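Local coordinates for protein STN1 (Saccharomyces cerevisiae, PDB 3K10) that helps regulate telomere length and protect telomere ends, inhibiting telomerase loading through its interaction with CDC13, here represented by its C-terminal double winged-helix region, at residues I19-L24 and A60-V65; V33-A38 and S55-A60; V69-I74 and T128-V133; N91-A96 and K137-R142; V150-W155 and H174-A179. All coordinates share one frame; numbering follows the deposited sequence.

Interaction 1 (I19-L24 and A60-V65); sequences ISNSDL and AFRDLV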
# COMPACT_ATOMS: atom_id res chain seq x y z
N ILE A 19 -10.75 7.37 -8.48
CA ILE A 19 -10.37 7.20 -9.88
C ILE A 19 -11.05 5.96 -10.44
O ILE A 19 -11.25 4.98 -9.72
CB ILE A 19 -8.84 7.05 -10.05
CG1 ILE A 19 -8.47 7.06 -11.53
CG2 ILE A 19 -8.36 5.75 -9.42
CD1 ILE A 19 -7.01 7.31 -11.80
N SER A 20 -11.42 6.00 -11.72
CA SER A 20 -12.06 4.86 -12.34
C SER A 20 -11.01 3.87 -12.83
O SER A 20 -9.96 4.28 -13.34
CB SER A 20 -12.95 5.30 -13.51
OG SER A 20 -12.18 5.82 -14.59
N ASN A 21 -11.30 2.59 -12.66
CA ASN A 21 -10.41 1.52 -13.07
C ASN A 21 -9.93 1.81 -14.49
O ASN A 21 -8.75 1.63 -14.83
CB ASN A 21 -11.17 0.20 -13.04
CG ASN A 21 -10.29 -0.99 -13.35
OD1 ASN A 21 -9.24 -1.17 -12.74
ND2 ASN A 21 -10.73 -1.82 -14.29
N SER A 22 -10.86 2.27 -15.31
CA SER A 22 -10.60 2.60 -16.70
C SER A 22 -9.48 3.62 -16.86
O SER A 22 -8.51 3.37 -17.56
CB SER A 22 -11.86 3.17 -17.35
OG SER A 22 -11.53 3.82 -18.56
N ASP A 23 -9.65 4.77 -16.20
CA ASP A 23 -8.68 5.86 -16.24
C ASP A 23 -7.34 5.42 -15.68
O ASP A 23 -6.30 5.62 -16.31
CB ASP A 23 -9.18 7.07 -15.44
CG ASP A 23 -10.19 7.92 -16.21
OD1 ASP A 23 -10.75 8.87 -15.60
OD2 ASP A 23 -10.42 7.66 -17.42
N LEU A 24 -7.37 4.82 -14.49
CA LEU A 24 -6.18 4.35 -13.81
C LEU A 24 -5.25 3.55 -14.73
O LEU A 24 -4.03 3.63 -14.62
CB LEU A 24 -6.55 3.47 -12.62
CG LEU A 24 -5.33 2.95 -11.86
CD1 LEU A 24 -4.77 4.09 -11.06
CD2 LEU A 24 -5.69 1.79 -10.95
N ALA A 60 -2.87 -8.92 -15.21
CA ALA A 60 -1.89 -8.54 -14.21
C ALA A 60 -2.42 -7.32 -13.48
O ALA A 60 -2.32 -7.22 -12.25
CB ALA A 60 -0.56 -8.21 -14.88
N PHE A 61 -3.01 -6.40 -14.25
CA PHE A 61 -3.59 -5.17 -13.74
C PHE A 61 -4.72 -5.41 -12.76
O PHE A 61 -4.81 -4.71 -11.76
CB PHE A 61 -4.10 -4.31 -14.89
CG PHE A 61 -4.76 -3.04 -14.44
CD1 PHE A 61 -4.06 -2.10 -13.70
CD2 PHE A 61 -6.09 -2.78 -14.77
CE1 PHE A 61 -4.67 -0.91 -13.27
CE2 PHE A 61 -6.71 -1.60 -14.35
CZ PHE A 61 -6.00 -0.66 -13.60
N ARG A 62 -5.61 -6.36 -13.05
CA ARG A 62 -6.71 -6.62 -12.12
C ARG A 62 -6.15 -7.24 -10.85
O ARG A 62 -6.61 -6.93 -9.76
CB ARG A 62 -7.76 -7.56 -12.72
CG ARG A 62 -9.04 -7.65 -11.87
CD ARG A 62 -9.66 -6.24 -11.61
NE ARG A 62 -10.85 -6.25 -10.75
CZ ARG A 62 -11.57 -5.16 -10.43
NH1 ARG A 62 -11.21 -3.97 -10.90
NH2 ARG A 62 -12.64 -5.27 -9.65
N ASP A 63 -5.15 -8.10 -11.00
CA ASP A 63 -4.52 -8.74 -9.86
C ASP A 63 -3.83 -7.68 -8.99
O ASP A 63 -3.97 -7.65 -7.76
CB ASP A 63 -3.54 -9.81 -10.36
CG ASP A 63 -2.71 -10.43 -9.24
OD1 ASP A 63 -3.26 -10.69 -8.15
OD2 ASP A 63 -1.50 -10.68 -9.47
N LEU A 64 -3.10 -6.77 -9.63
CA LEU A 64 -2.44 -5.72 -8.88
C LEU A 64 -3.45 -4.86 -8.14
O LEU A 64 -3.20 -4.43 -7.02
CB LEU A 64 -1.61 -4.82 -9.80
CG LEU A 64 -0.29 -5.39 -10.30
CD1 LEU A 64 0.48 -4.30 -11.03
CD2 LEU A 64 0.52 -5.93 -9.11
N VAL A 65 -4.59 -4.61 -8.78
CA VAL A 65 -5.63 -3.78 -8.16
C VAL A 65 -6.36 -4.50 -7.03
O VAL A 65 -6.69 -3.87 -6.02
CB VAL A 65 -6.65 -3.28 -9.22
CG1 VAL A 65 -7.84 -2.67 -8.53
CG2 VAL A 65 -6.01 -2.22 -10.11
O HOH W 1 -8.32 -3.50 -11.86

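Interaction 2 (V33-A38 and S55-A60); sequences VVTSLA and SLEKEA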
# COMPACT_ATOMS: atom_id res chain seq x y z
N VAL A 33 4.30 -0.76 -14.54
CA VAL A 33 4.13 -1.72 -13.47
C VAL A 33 3.41 -2.99 -13.94
O VAL A 33 3.79 -4.10 -13.55
CB VAL A 33 3.34 -1.09 -12.30
CG1 VAL A 33 3.20 -2.07 -11.16
CG2 VAL A 33 4.04 0.16 -11.82
N VAL A 34 2.38 -2.84 -14.77
CA VAL A 34 1.66 -4.02 -15.24
C VAL A 34 2.49 -4.76 -16.28
O VAL A 34 2.58 -6.00 -16.26
CB VAL A 34 0.27 -3.69 -15.86
CG1 VAL A 34 -0.44 -2.64 -15.02
CG2 VAL A 34 0.41 -3.26 -17.30
N THR A 35 3.12 -4.03 -17.19
CA THR A 35 3.93 -4.70 -18.18
C THR A 35 4.98 -5.54 -17.47
O THR A 35 5.39 -6.59 -17.99
CB THR A 35 4.60 -3.70 -19.13
OG1 THR A 35 3.60 -3.03 -19.91
CG2 THR A 35 5.56 -4.44 -20.08
N SER A 36 5.40 -5.11 -16.29
CA SER A 36 6.39 -5.88 -15.53
C SER A 36 5.77 -7.18 -15.02
O SER A 36 6.30 -8.25 -15.30
CB SER A 36 6.94 -5.06 -14.36
OG SER A 36 8.06 -5.71 -13.78
N LEU A 37 4.65 -7.09 -14.30
CA LEU A 37 3.98 -8.29 -13.78
C LEU A 37 3.47 -9.10 -14.95
O LEU A 37 3.22 -10.30 -14.82
CB LEU A 37 2.79 -7.92 -12.89
CG LEU A 37 2.42 -8.86 -11.73
CD1 LEU A 37 0.94 -8.69 -11.43
CD2 LEU A 37 2.72 -10.32 -12.04
N ALA A 38 3.28 -8.44 -16.09
CA ALA A 38 2.81 -9.11 -17.31
C ALA A 38 3.83 -10.17 -17.76
O ALA A 38 3.46 -11.31 -18.07
CB ALA A 38 2.61 -8.08 -18.40
N SER A 55 -3.81 -9.64 -22.99
CA SER A 55 -4.71 -10.38 -22.12
C SER A 55 -4.05 -10.50 -20.74
O SER A 55 -4.71 -10.44 -19.70
CB SER A 55 -4.98 -11.76 -22.72
OG SER A 55 -5.92 -12.51 -21.96
N LEU A 56 -2.72 -10.66 -20.75
CA LEU A 56 -1.93 -10.79 -19.53
C LEU A 56 -1.68 -9.45 -18.84
O LEU A 56 -1.53 -9.39 -17.62
CB LEU A 56 -0.60 -11.46 -19.86
CG LEU A 56 -0.70 -12.86 -20.46
CD1 LEU A 56 0.62 -13.26 -21.06
CD2 LEU A 56 -1.12 -13.84 -19.39
N GLU A 57 -1.61 -8.38 -19.62
CA GLU A 57 -1.38 -7.06 -19.04
C GLU A 57 -2.62 -6.71 -18.23
O GLU A 57 -2.52 -6.35 -17.06
CB GLU A 57 -1.16 -6.01 -20.13
CG GLU A 57 0.12 -6.21 -20.93
CD GLU A 57 0.69 -4.90 -21.48
OE1 GLU A 57 -0.05 -4.17 -22.17
OE2 GLU A 57 1.88 -4.60 -21.22
N LYS A 58 -3.78 -6.85 -18.86
CA LYS A 58 -5.05 -6.57 -18.22
C LYS A 58 -5.26 -7.46 -17.01
O LYS A 58 -5.75 -7.02 -15.98
CB LYS A 58 -6.19 -6.79 -19.21
CG LYS A 58 -6.24 -5.79 -20.35
CD LYS A 58 -7.22 -6.25 -21.41
CE LYS A 58 -7.22 -5.33 -22.62
NZ LYS A 58 -7.99 -5.95 -23.74
N GLU A 59 -4.88 -8.72 -17.13
CA GLU A 59 -5.02 -9.67 -16.04
C GLU A 59 -4.10 -9.32 -14.88
O GLU A 59 -4.49 -9.42 -13.70
CB GLU A 59 -4.73 -11.07 -16.53
CG GLU A 59 -4.53 -12.09 -15.44
CD GLU A 59 -4.36 -13.48 -16.00
OE1 GLU A 59 -3.83 -14.36 -15.28
OE2 GLU A 59 -4.76 -13.69 -17.17
N ALA A 60 -2.87 -8.92 -15.21
CA ALA A 60 -1.89 -8.54 -14.21
C ALA A 60 -2.42 -7.32 -13.48
O ALA A 60 -2.32 -7.22 -12.25
CB ALA A 60 -0.56 -8.21 -14.88

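Interaction 3 (V69-I74 and T128-V133); sequences VSQGLI and TTNGIV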
# COMPACT_ATOMS: atom_id res chain seq x y z
N VAL A 69 -7.23 -3.99 -2.78
CA VAL A 69 -8.61 -3.98 -2.33
C VAL A 69 -8.83 -5.05 -1.26
O VAL A 69 -9.62 -4.85 -0.34
CB VAL A 69 -9.59 -4.23 -3.51
CG1 VAL A 69 -11.03 -4.16 -3.01
CG2 VAL A 69 -9.37 -3.19 -4.60
N SER A 70 -8.12 -6.16 -1.38
CA SER A 70 -8.28 -7.25 -0.42
C SER A 70 -7.62 -6.96 0.92
O SER A 70 -7.92 -7.62 1.92
CB SER A 70 -7.75 -8.56 -1.01
OG SER A 70 -6.37 -8.48 -1.29
N GLN A 71 -6.72 -5.98 0.94
CA GLN A 71 -6.05 -5.61 2.18
C GLN A 71 -6.70 -4.34 2.76
O GLN A 71 -6.35 -3.88 3.85
CB GLN A 71 -4.55 -5.40 1.92
CG GLN A 71 -3.83 -6.60 1.34
CD GLN A 71 -4.16 -7.91 2.06
OE1 GLN A 71 -4.03 -8.02 3.29
NE2 GLN A 71 -4.58 -8.93 1.30
N GLY A 72 -7.66 -3.80 2.02
CA GLY A 72 -8.38 -2.61 2.45
C GLY A 72 -7.71 -1.27 2.18
O GLY A 72 -8.22 -0.25 2.64
N LEU A 73 -6.61 -1.24 1.45
CA LEU A 73 -5.92 0.02 1.19
C LEU A 73 -6.69 0.95 0.25
O LEU A 73 -6.57 2.17 0.33
CB LEU A 73 -4.51 -0.24 0.67
CG LEU A 73 -3.60 -1.00 1.65
CD1 LEU A 73 -2.25 -1.28 1.00
CD2 LEU A 73 -3.41 -0.17 2.93
N ILE A 74 -7.46 0.37 -0.66
CA ILE A 74 -8.28 1.16 -1.56
C ILE A 74 -9.64 0.51 -1.53
O ILE A 74 -9.76 -0.71 -1.30
CB ILE A 74 -7.78 1.16 -3.03
CG1 ILE A 74 -7.82 -0.26 -3.60
CG2 ILE A 74 -6.38 1.76 -3.11
CD1 ILE A 74 -7.58 -0.32 -5.09
N THR A 128 -6.35 -4.62 6.80
CA THR A 128 -5.77 -5.84 7.32
C THR A 128 -4.41 -5.57 7.91
O THR A 128 -3.81 -4.54 7.67
CB THR A 128 -5.62 -6.83 6.20
OG1 THR A 128 -4.61 -6.35 5.30
CG2 THR A 128 -6.93 -6.94 5.43
N THR A 129 -3.91 -6.52 8.69
CA THR A 129 -2.60 -6.39 9.30
C THR A 129 -1.55 -6.15 8.23
O THR A 129 -0.67 -5.31 8.38
CB THR A 129 -2.23 -7.64 10.09
OG1 THR A 129 -3.17 -7.81 11.15
CG2 THR A 129 -0.83 -7.52 10.67
N ASN A 130 -1.64 -6.90 7.13
CA ASN A 130 -0.71 -6.73 6.03
C ASN A 130 -0.86 -5.33 5.46
O ASN A 130 0.13 -4.67 5.11
CB ASN A 130 -1.00 -7.75 4.93
CG ASN A 130 -0.90 -9.17 5.42
OD1 ASN A 130 0.19 -9.68 5.65
ND2 ASN A 130 -2.05 -9.81 5.61
N GLY A 131 -2.10 -4.87 5.37
CA GLY A 131 -2.33 -3.54 4.85
C GLY A 131 -1.71 -2.49 5.76
O GLY A 131 -1.16 -1.50 5.28
N ILE A 132 -1.76 -2.72 7.07
CA ILE A 132 -1.19 -1.76 8.01
C ILE A 132 0.33 -1.72 7.96
O ILE A 132 0.92 -0.64 8.00
CB ILE A 132 -1.65 -2.04 9.47
CG1 ILE A 132 -3.14 -1.82 9.61
CG2 ILE A 132 -0.97 -1.09 10.43
CD1 ILE A 132 -3.58 -0.46 9.14
N VAL A 133 0.96 -2.90 7.87
CA VAL A 133 2.42 -2.96 7.82
C VAL A 133 2.96 -2.29 6.56
O VAL A 133 3.87 -1.47 6.64
CB VAL A 133 2.97 -4.42 7.87
CG1 VAL A 133 2.31 -5.20 9.00
CG2 VAL A 133 2.77 -5.10 6.54

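Interaction 4 (N91-A96 and K137-R142); sequences NLFEYA and KECLKR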
# COMPACT_ATOMS: atom_id res chain seq x y z
N ASN A 91 -5.69 8.20 4.12
CA ASN A 91 -5.92 8.37 5.55
C ASN A 91 -5.04 7.43 6.33
O ASN A 91 -4.52 7.77 7.39
CB ASN A 91 -7.37 8.09 5.89
CG ASN A 91 -8.29 9.17 5.39
OD1 ASN A 91 -8.11 10.33 5.72
ND2 ASN A 91 -9.27 8.79 4.59
N LEU A 92 -4.89 6.22 5.81
CA LEU A 92 -4.08 5.23 6.46
C LEU A 92 -2.64 5.72 6.47
O LEU A 92 -1.91 5.48 7.44
CB LEU A 92 -4.23 3.90 5.74
CG LEU A 92 -4.01 2.63 6.56
CD1 LEU A 92 -4.55 2.78 7.97
CD2 LEU A 92 -4.71 1.47 5.86
N PHE A 93 -2.22 6.44 5.43
CA PHE A 93 -0.86 6.95 5.38
C PHE A 93 -0.68 8.05 6.38
O PHE A 93 0.32 8.11 7.10
CB PHE A 93 -0.53 7.49 3.99
CG PHE A 93 0.49 6.69 3.26
CD1 PHE A 93 0.11 5.60 2.48
CD2 PHE A 93 1.85 6.98 3.39
CE1 PHE A 93 1.07 4.81 1.83
CE2 PHE A 93 2.81 6.21 2.75
CZ PHE A 93 2.42 5.11 1.97
N GLU A 94 -1.66 8.95 6.41
CA GLU A 94 -1.67 10.08 7.31
C GLU A 94 -1.62 9.60 8.76
O GLU A 94 -0.83 10.09 9.57
CB GLU A 94 -2.94 10.90 7.08
CG GLU A 94 -2.94 12.26 7.75
CD GLU A 94 -4.22 13.01 7.48
OE1 GLU A 94 -4.53 13.26 6.28
OE2 GLU A 94 -4.92 13.35 8.46
N TYR A 95 -2.47 8.62 9.07
CA TYR A 95 -2.53 8.02 10.41
C TYR A 95 -1.16 7.44 10.77
O TYR A 95 -0.71 7.54 11.91
CB TYR A 95 -3.61 6.93 10.44
CG TYR A 95 -3.76 6.16 11.74
CD1 TYR A 95 -2.90 5.09 12.07
CD2 TYR A 95 -4.78 6.47 12.64
CE1 TYR A 95 -3.09 4.36 13.26
CE2 TYR A 95 -4.97 5.74 13.81
CZ TYR A 95 -4.13 4.70 14.12
OH TYR A 95 -4.35 4.00 15.29
N ALA A 96 -0.51 6.81 9.79
CA ALA A 96 0.80 6.22 10.01
C ALA A 96 1.71 7.36 10.43
O ALA A 96 2.18 7.39 11.56
CB ALA A 96 1.31 5.57 8.73
N LYS A 137 5.51 0.58 6.79
CA LYS A 137 6.81 0.23 6.23
C LYS A 137 7.27 1.40 5.35
O LYS A 137 8.41 1.86 5.43
CB LYS A 137 6.69 -1.03 5.35
CG LYS A 137 7.35 -2.32 5.87
CD LYS A 137 6.75 -3.54 5.13
CE LYS A 137 7.56 -4.84 5.24
NZ LYS A 137 7.83 -5.31 6.64
N GLU A 138 6.36 1.87 4.50
CA GLU A 138 6.70 2.96 3.60
C GLU A 138 6.95 4.24 4.39
O GLU A 138 7.91 4.96 4.11
CB GLU A 138 5.58 3.16 2.57
CG GLU A 138 5.81 4.28 1.54
CD GLU A 138 7.16 4.17 0.83
OE1 GLU A 138 7.53 3.07 0.36
OE2 GLU A 138 7.85 5.21 0.74
N CYS A 139 6.10 4.51 5.38
CA CYS A 139 6.25 5.70 6.20
C CYS A 139 7.54 5.70 6.99
O CYS A 139 8.19 6.73 7.09
CB CYS A 139 5.07 5.85 7.16
SG CYS A 139 3.55 6.35 6.33
N LEU A 140 7.90 4.56 7.56
CA LEU A 140 9.14 4.51 8.31
C LEU A 140 10.30 4.70 7.35
O LEU A 140 11.33 5.27 7.72
CB LEU A 140 9.25 3.17 9.04
CG LEU A 140 8.39 3.03 10.29
CD1 LEU A 140 8.26 1.58 10.69
CD2 LEU A 140 8.99 3.86 11.42
N LYS A 141 10.14 4.24 6.11
CA LYS A 141 11.21 4.40 5.12
C LYS A 141 11.43 5.88 4.78
O LYS A 141 12.56 6.34 4.68
CB LYS A 141 10.88 3.64 3.83
CG LYS A 141 11.94 3.86 2.75
CD LYS A 141 11.44 3.55 1.33
CE LYS A 141 11.10 2.08 1.12
NZ LYS A 141 10.96 1.77 -0.34
N ARG A 142 10.34 6.62 4.60
CA ARG A 142 10.42 8.04 4.27
C ARG A 142 10.89 8.86 5.46
O ARG A 142 11.59 9.86 5.30
CB ARG A 142 9.06 8.56 3.82
CG ARG A 142 8.63 8.11 2.45
CD ARG A 142 7.32 7.39 2.55
NE ARG A 142 6.19 8.15 2.02
CZ ARG A 142 5.86 8.22 0.74
NH1 ARG A 142 6.59 7.57 -0.16
NH2 ARG A 142 4.79 8.90 0.36

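Interaction 5 (V150-W155 and H174-A179); sequences VLKNWW and HLEYAA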
# COMPACT_ATOMS: atom_id res chain seq x y z
N VAL A 150 17.53 11.76 13.54
CA VAL A 150 16.67 11.25 14.59
C VAL A 150 16.46 9.73 14.58
O VAL A 150 16.68 9.06 15.60
CB VAL A 150 15.29 11.96 14.53
CG1 VAL A 150 14.34 11.38 15.56
CG2 VAL A 150 15.48 13.45 14.78
N LEU A 151 16.06 9.17 13.44
CA LEU A 151 15.80 7.73 13.34
C LEU A 151 16.94 6.93 12.71
O LEU A 151 17.28 7.14 11.55
CB LEU A 151 14.52 7.50 12.53
CG LEU A 151 13.99 6.07 12.40
CD1 LEU A 151 13.51 5.56 13.76
CD2 LEU A 151 12.85 6.07 11.40
N LYS A 152 17.53 6.01 13.46
CA LYS A 152 18.63 5.21 12.93
C LYS A 152 18.11 4.02 12.12
O LYS A 152 18.45 3.87 10.95
CB LYS A 152 19.54 4.70 14.05
CG LYS A 152 20.97 4.38 13.57
CD LYS A 152 21.69 3.39 14.48
CE LYS A 152 21.92 3.95 15.88
NZ LYS A 152 22.32 2.88 16.84
N ASN A 153 17.30 3.18 12.76
CA ASN A 153 16.73 2.00 12.14
C ASN A 153 15.31 1.74 12.66
O ASN A 153 14.87 2.37 13.60
CB ASN A 153 17.60 0.76 12.43
CG ASN A 153 18.93 0.78 11.67
OD1 ASN A 153 18.97 0.79 10.43
ND2 ASN A 153 20.04 0.77 12.42
N TRP A 154 14.60 0.82 12.02
CA TRP A 154 13.25 0.49 12.42
C TRP A 154 12.88 -0.93 12.02
O TRP A 154 13.43 -1.48 11.08
CB TRP A 154 12.24 1.46 11.80
CG TRP A 154 12.19 1.41 10.29
CD1 TRP A 154 12.79 2.28 9.42
CD2 TRP A 154 11.50 0.44 9.47
NE1 TRP A 154 12.52 1.92 8.12
CE2 TRP A 154 11.73 0.80 8.12
CE3 TRP A 154 10.71 -0.69 9.76
CZ2 TRP A 154 11.20 0.06 7.05
CZ3 TRP A 154 10.18 -1.42 8.70
CH2 TRP A 154 10.44 -1.05 7.36
N TRP A 155 11.92 -1.50 12.74
CA TRP A 155 11.45 -2.85 12.47
C TRP A 155 9.97 -2.96 12.83
O TRP A 155 9.46 -2.24 13.70
CB TRP A 155 12.24 -3.86 13.33
CG TRP A 155 13.72 -4.01 13.00
CD1 TRP A 155 14.27 -4.85 12.06
CD2 TRP A 155 14.82 -3.32 13.62
NE1 TRP A 155 15.64 -4.72 12.07
CE2 TRP A 155 16.01 -3.80 13.01
CE3 TRP A 155 14.91 -2.35 14.62
CZ2 TRP A 155 17.27 -3.33 13.38
CZ3 TRP A 155 16.18 -1.88 14.99
CH2 TRP A 155 17.34 -2.38 14.36
N HIS A 174 9.25 -1.07 16.04
CA HIS A 174 10.54 -0.94 16.71
C HIS A 174 11.25 0.28 16.12
O HIS A 174 11.32 0.45 14.90
CB HIS A 174 11.40 -2.18 16.49
CG HIS A 174 10.86 -3.40 17.16
ND1 HIS A 174 11.03 -3.65 18.50
CD2 HIS A 174 10.13 -4.43 16.67
CE1 HIS A 174 10.42 -4.78 18.81
NE2 HIS A 174 9.87 -5.28 17.72
N LEU A 175 11.76 1.12 17.01
CA LEU A 175 12.46 2.34 16.63
C LEU A 175 13.74 2.46 17.43
O LEU A 175 13.75 2.19 18.64
CB LEU A 175 11.57 3.55 16.94
CG LEU A 175 10.17 3.49 16.31
CD1 LEU A 175 9.18 4.30 17.13
CD2 LEU A 175 10.24 3.95 14.87
N GLU A 176 14.83 2.83 16.76
CA GLU A 176 16.09 3.06 17.45
C GLU A 176 16.60 4.39 16.91
O GLU A 176 16.59 4.64 15.69
CB GLU A 176 17.10 1.90 17.25
CG GLU A 176 17.76 1.77 15.89
CD GLU A 176 18.85 0.69 15.90
OE1 GLU A 176 18.82 -0.17 16.82
OE2 GLU A 176 19.73 0.69 15.00
N TYR A 177 17.02 5.26 17.82
CA TYR A 177 17.44 6.61 17.48
C TYR A 177 18.95 6.88 17.34
O TYR A 177 19.77 6.09 17.83
CB TYR A 177 16.78 7.55 18.51
CG TYR A 177 15.27 7.29 18.68
CD1 TYR A 177 14.32 8.10 18.05
CD2 TYR A 177 14.81 6.23 19.47
CE1 TYR A 177 12.93 7.86 18.19
CE2 TYR A 177 13.42 5.98 19.62
CZ TYR A 177 12.49 6.81 18.97
OH TYR A 177 11.13 6.58 19.11
N ALA A 178 19.29 7.99 16.67
CA ALA A 178 20.70 8.40 16.43
C ALA A 178 21.29 9.48 17.37
O ALA A 178 22.46 9.38 17.78
CB ALA A 178 20.86 8.84 14.98
N ALA A 179 20.51 10.51 17.69
CA ALA A 179 20.94 11.61 18.60
C ALA A 179 19.73 12.26 19.31
O ALA A 179 19.53 12.02 20.53
CB ALA A 179 21.74 12.70 17.80
OXT ALA A 179 18.98 12.99 18.61
O HOH W 2 22.96 0.54 15.45
O HOH W 3 19.60 3.38 18.35

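Interaction 1 (I19-L24 and A60-V65)
Asn21 opens helix 21-26, just after the N-cap Ser20, and turns its amide toward Phe61 and Arg62 of helix 53-69. Its CG stands anti to the backbone N (chi1 -175°), which carries OD1 to 3.0 Å from Phe61 CE2; the amide and ring planes are 15° apart, the two side chains running in opposite directions. A short polar amide suits this spot because OD1 also accepts from a water at 2.7 Å, and the same water accepts from Arg62 NH1, bridging the helices without a direct bond. One turn on, Leu24 brings CD2 to the rim of the Phe61 ring, 3.6 Å from CZ, and to 4.1 Å from Val65 CG2, a methyl lying over one ring face, toward its rim. With Phe61 cut back to an alanine, a gap would probably open beside Leu24 CD2 and the Asn21 amide would lose the ring beside it. With Phe84 of strand 83-85 also packing on Asn21 and Val65, this is the helix-to-sheet core of the first winged helix-turn-helix domain.

Interaction 2 (V33-A38 and S55-A60)
The one flat group that meets its partner here is the carboxylate of Glu57, approached at OE2 by Thr35 OG1 at 2.7 Å, with the hydroxyl tilted out of the carboxylate plane. Tyr25 of helix 21-26 also packs against the Glu57 side chain. The contact belongs to the helical part of the first winged helix-turn-helix domain, where segments 33-38 and 55-60 of two helices cross with an angle of 111° between their directions. Thr35 and Glu57 run alongside each other in the same direction; the glutamate is stretched out past CG, long enough to draw level with the threonine at the partly exposed margin. Thr35 OG1 lies beside the backbone N and anti to the carbonyl carbon (chi1 -66°), where the Arg31 carbonyl is a further partner. Inside this polar margin the axes of the two segments come to 8.1 Å, a closeness that small residues allow. Ala60 sets its methyl against Leu37, CB to CD1 3.8 Å, and against the backbone N of Ala38. Leu37 thus fills the flank beside a residue too short to do so, and Val34 sets CB 4.0 Å from Glu57 O. Ala38, in turn, rests CB 4.0 Å from Glu57 CG, touching the aliphatic stem of the glutamate.

Interaction 3 (V69-I74 and T128-V133)
Thr128 and Gln71 are joined by a hydroxyl-to-amide hydrogen bond, Thr128 OG1 donating to Gln71 OE1 over 2.7 Å from a position tilted 29° out of the carbonyl plane. Thr128 OG1 also accepts from Gly131 N at 2.9 Å, the N-cap bond of helix 129-146. With chi1 at 68°, OG1 sits between the backbone N and the carbonyl carbon, from where it can serve the start of the helix and the glutamine together. A weak backbone bond adds to the grip: Thr128 N reaches Gln71 O at 3.0 Å, but bent to 130°. On its other side the glutamine amide is steadied by NE2 donating to Ser70 OG, itself bonded to the carbonyl of Asn66. Bends along the Gln71 chain fold the amide back to meet Thr128, and OE1 also touches Asn130 CB at 3.5 Å. Glycine suits position Gly131, since a CB there would come too close to Gln71 O, and its bare CA lies 4.1 Å from Gln71 CB. Gly72, with positive phi, ends helix 53-69 in a Schellman motif, turning the chain so that Leu73 can set CD2 3.5 Å from Gly131 O and pack on Leu89 and Leu92. A helix end in the first winged-helix domain meets a helix start in the second through neutral groups, which implies a junction fixed by directional bonds and close glycine contacts, with no charge pairing between the segments.

Interaction 4 (N91-A96 and K137-R142)
The sulfur of Cys139 is wedged between Ala96 and Phe93: SG lies 3.4 Å from Ala96 CB and 3.5 Å from Phe93 CD2. It approaches the ring obliquely, 4.3 Å from its centroid and 49° off the normal, a sulfur-aromatic contact. Phe93 holds an unusual first torsion (chi1 -112°) that swings the ring across to helix 129-146. There Glu138 CG meets the ring edge in its plane, 3.5 Å from CZ, so the glutamate offers its aliphatic stem to the phenylalanine. Phe93 CE2 lies over one face of the Arg142 guanidinium, 4.0 Å from NE. A leucine in place of Phe93 would probably leave Cys139 SG without its aromatic neighbour and take CE2 away from the guanidinium face. Small Ala96 suits the nearest approach of the backbones, its CA facing that of Cys139 at 6.7 Å. Leu12 of helix 4-12 packs on both Phe93 and Arg142. Segments 91-96 and 137-142, with axes 50° apart, belong to the helical core of the second winged helix-turn-helix domain.

Interaction 5 (V150-W155 and H174-A179)
The hairpin of strands 151-158 and 170-177 is consistent with the wing of the second winged helix-turn-helix domain. Trp155 and His174 form a hydrogen-bonded pair, Trp155 N donating to His174 O at 3.0 Å and His174 N returning to Trp155 O. The side chains of His174 and Trp155 run nearly perpendicular, CB to CB 3.7 Å, while His174 NE2 turns to Asp157. Lys152 and Asn153 both face Glu176, the signature of a classic beta bulge: Glu176 O accepts from Lys152 N at 2.8 Å and, more weakly, from Asn153 N. Glu176 CG sits between the backbone N and the carbonyl carbon (chi1 73°), which sends the carboxylate alongside Asn153. Asn153 ND2 donates an N-H to Glu176 OE2 over 2.6 Å, almost straight at 175° and within its own amide plane, meeting the anti side of the carboxylate. Lys152 NZ makes only a long salt bridge to OE2, supplemented by a water bonded to both. Glu176 OE1 lies in the plane of the Trp155 ring at its edge, 3.6 Å from CH2, the carboxylate and indole planes being perpendicular. Trp154 and Leu175 point to the opposite face, where both pack on Leu140 of helix 129-146, and Leu151 adds CD1 3.8 Å from Leu175 CD2. Past the bulge, Ala178 N donates to Val150 O at 3.0 Å from above the carbonyl plane, and Tyr177 meets the ring of Tyr109.

In the fold
From the N terminus, interaction 1 closes a loop from strand 18-20 and helix 21-26 to helix 53-69, and interaction 2 closes a shorter one within it; both use helix 53-69, share Ala60 and touch through Leu64. Interactions 3 and 4 follow and cross, their segments alternating along the chain. Interaction 3 ties the first winged-helix domain to the second, while interaction 4 joins helices 87-106 and 129-146 of the second; they touch through Leu92, which packs on Leu73 and Ile132. Interaction 5 closes the last hairpin and leans on interaction 4 through Trp154 and Leu140. Interactions 1 and 5, centres about 36 Å apart, lie on opposite sides of the chain's centre.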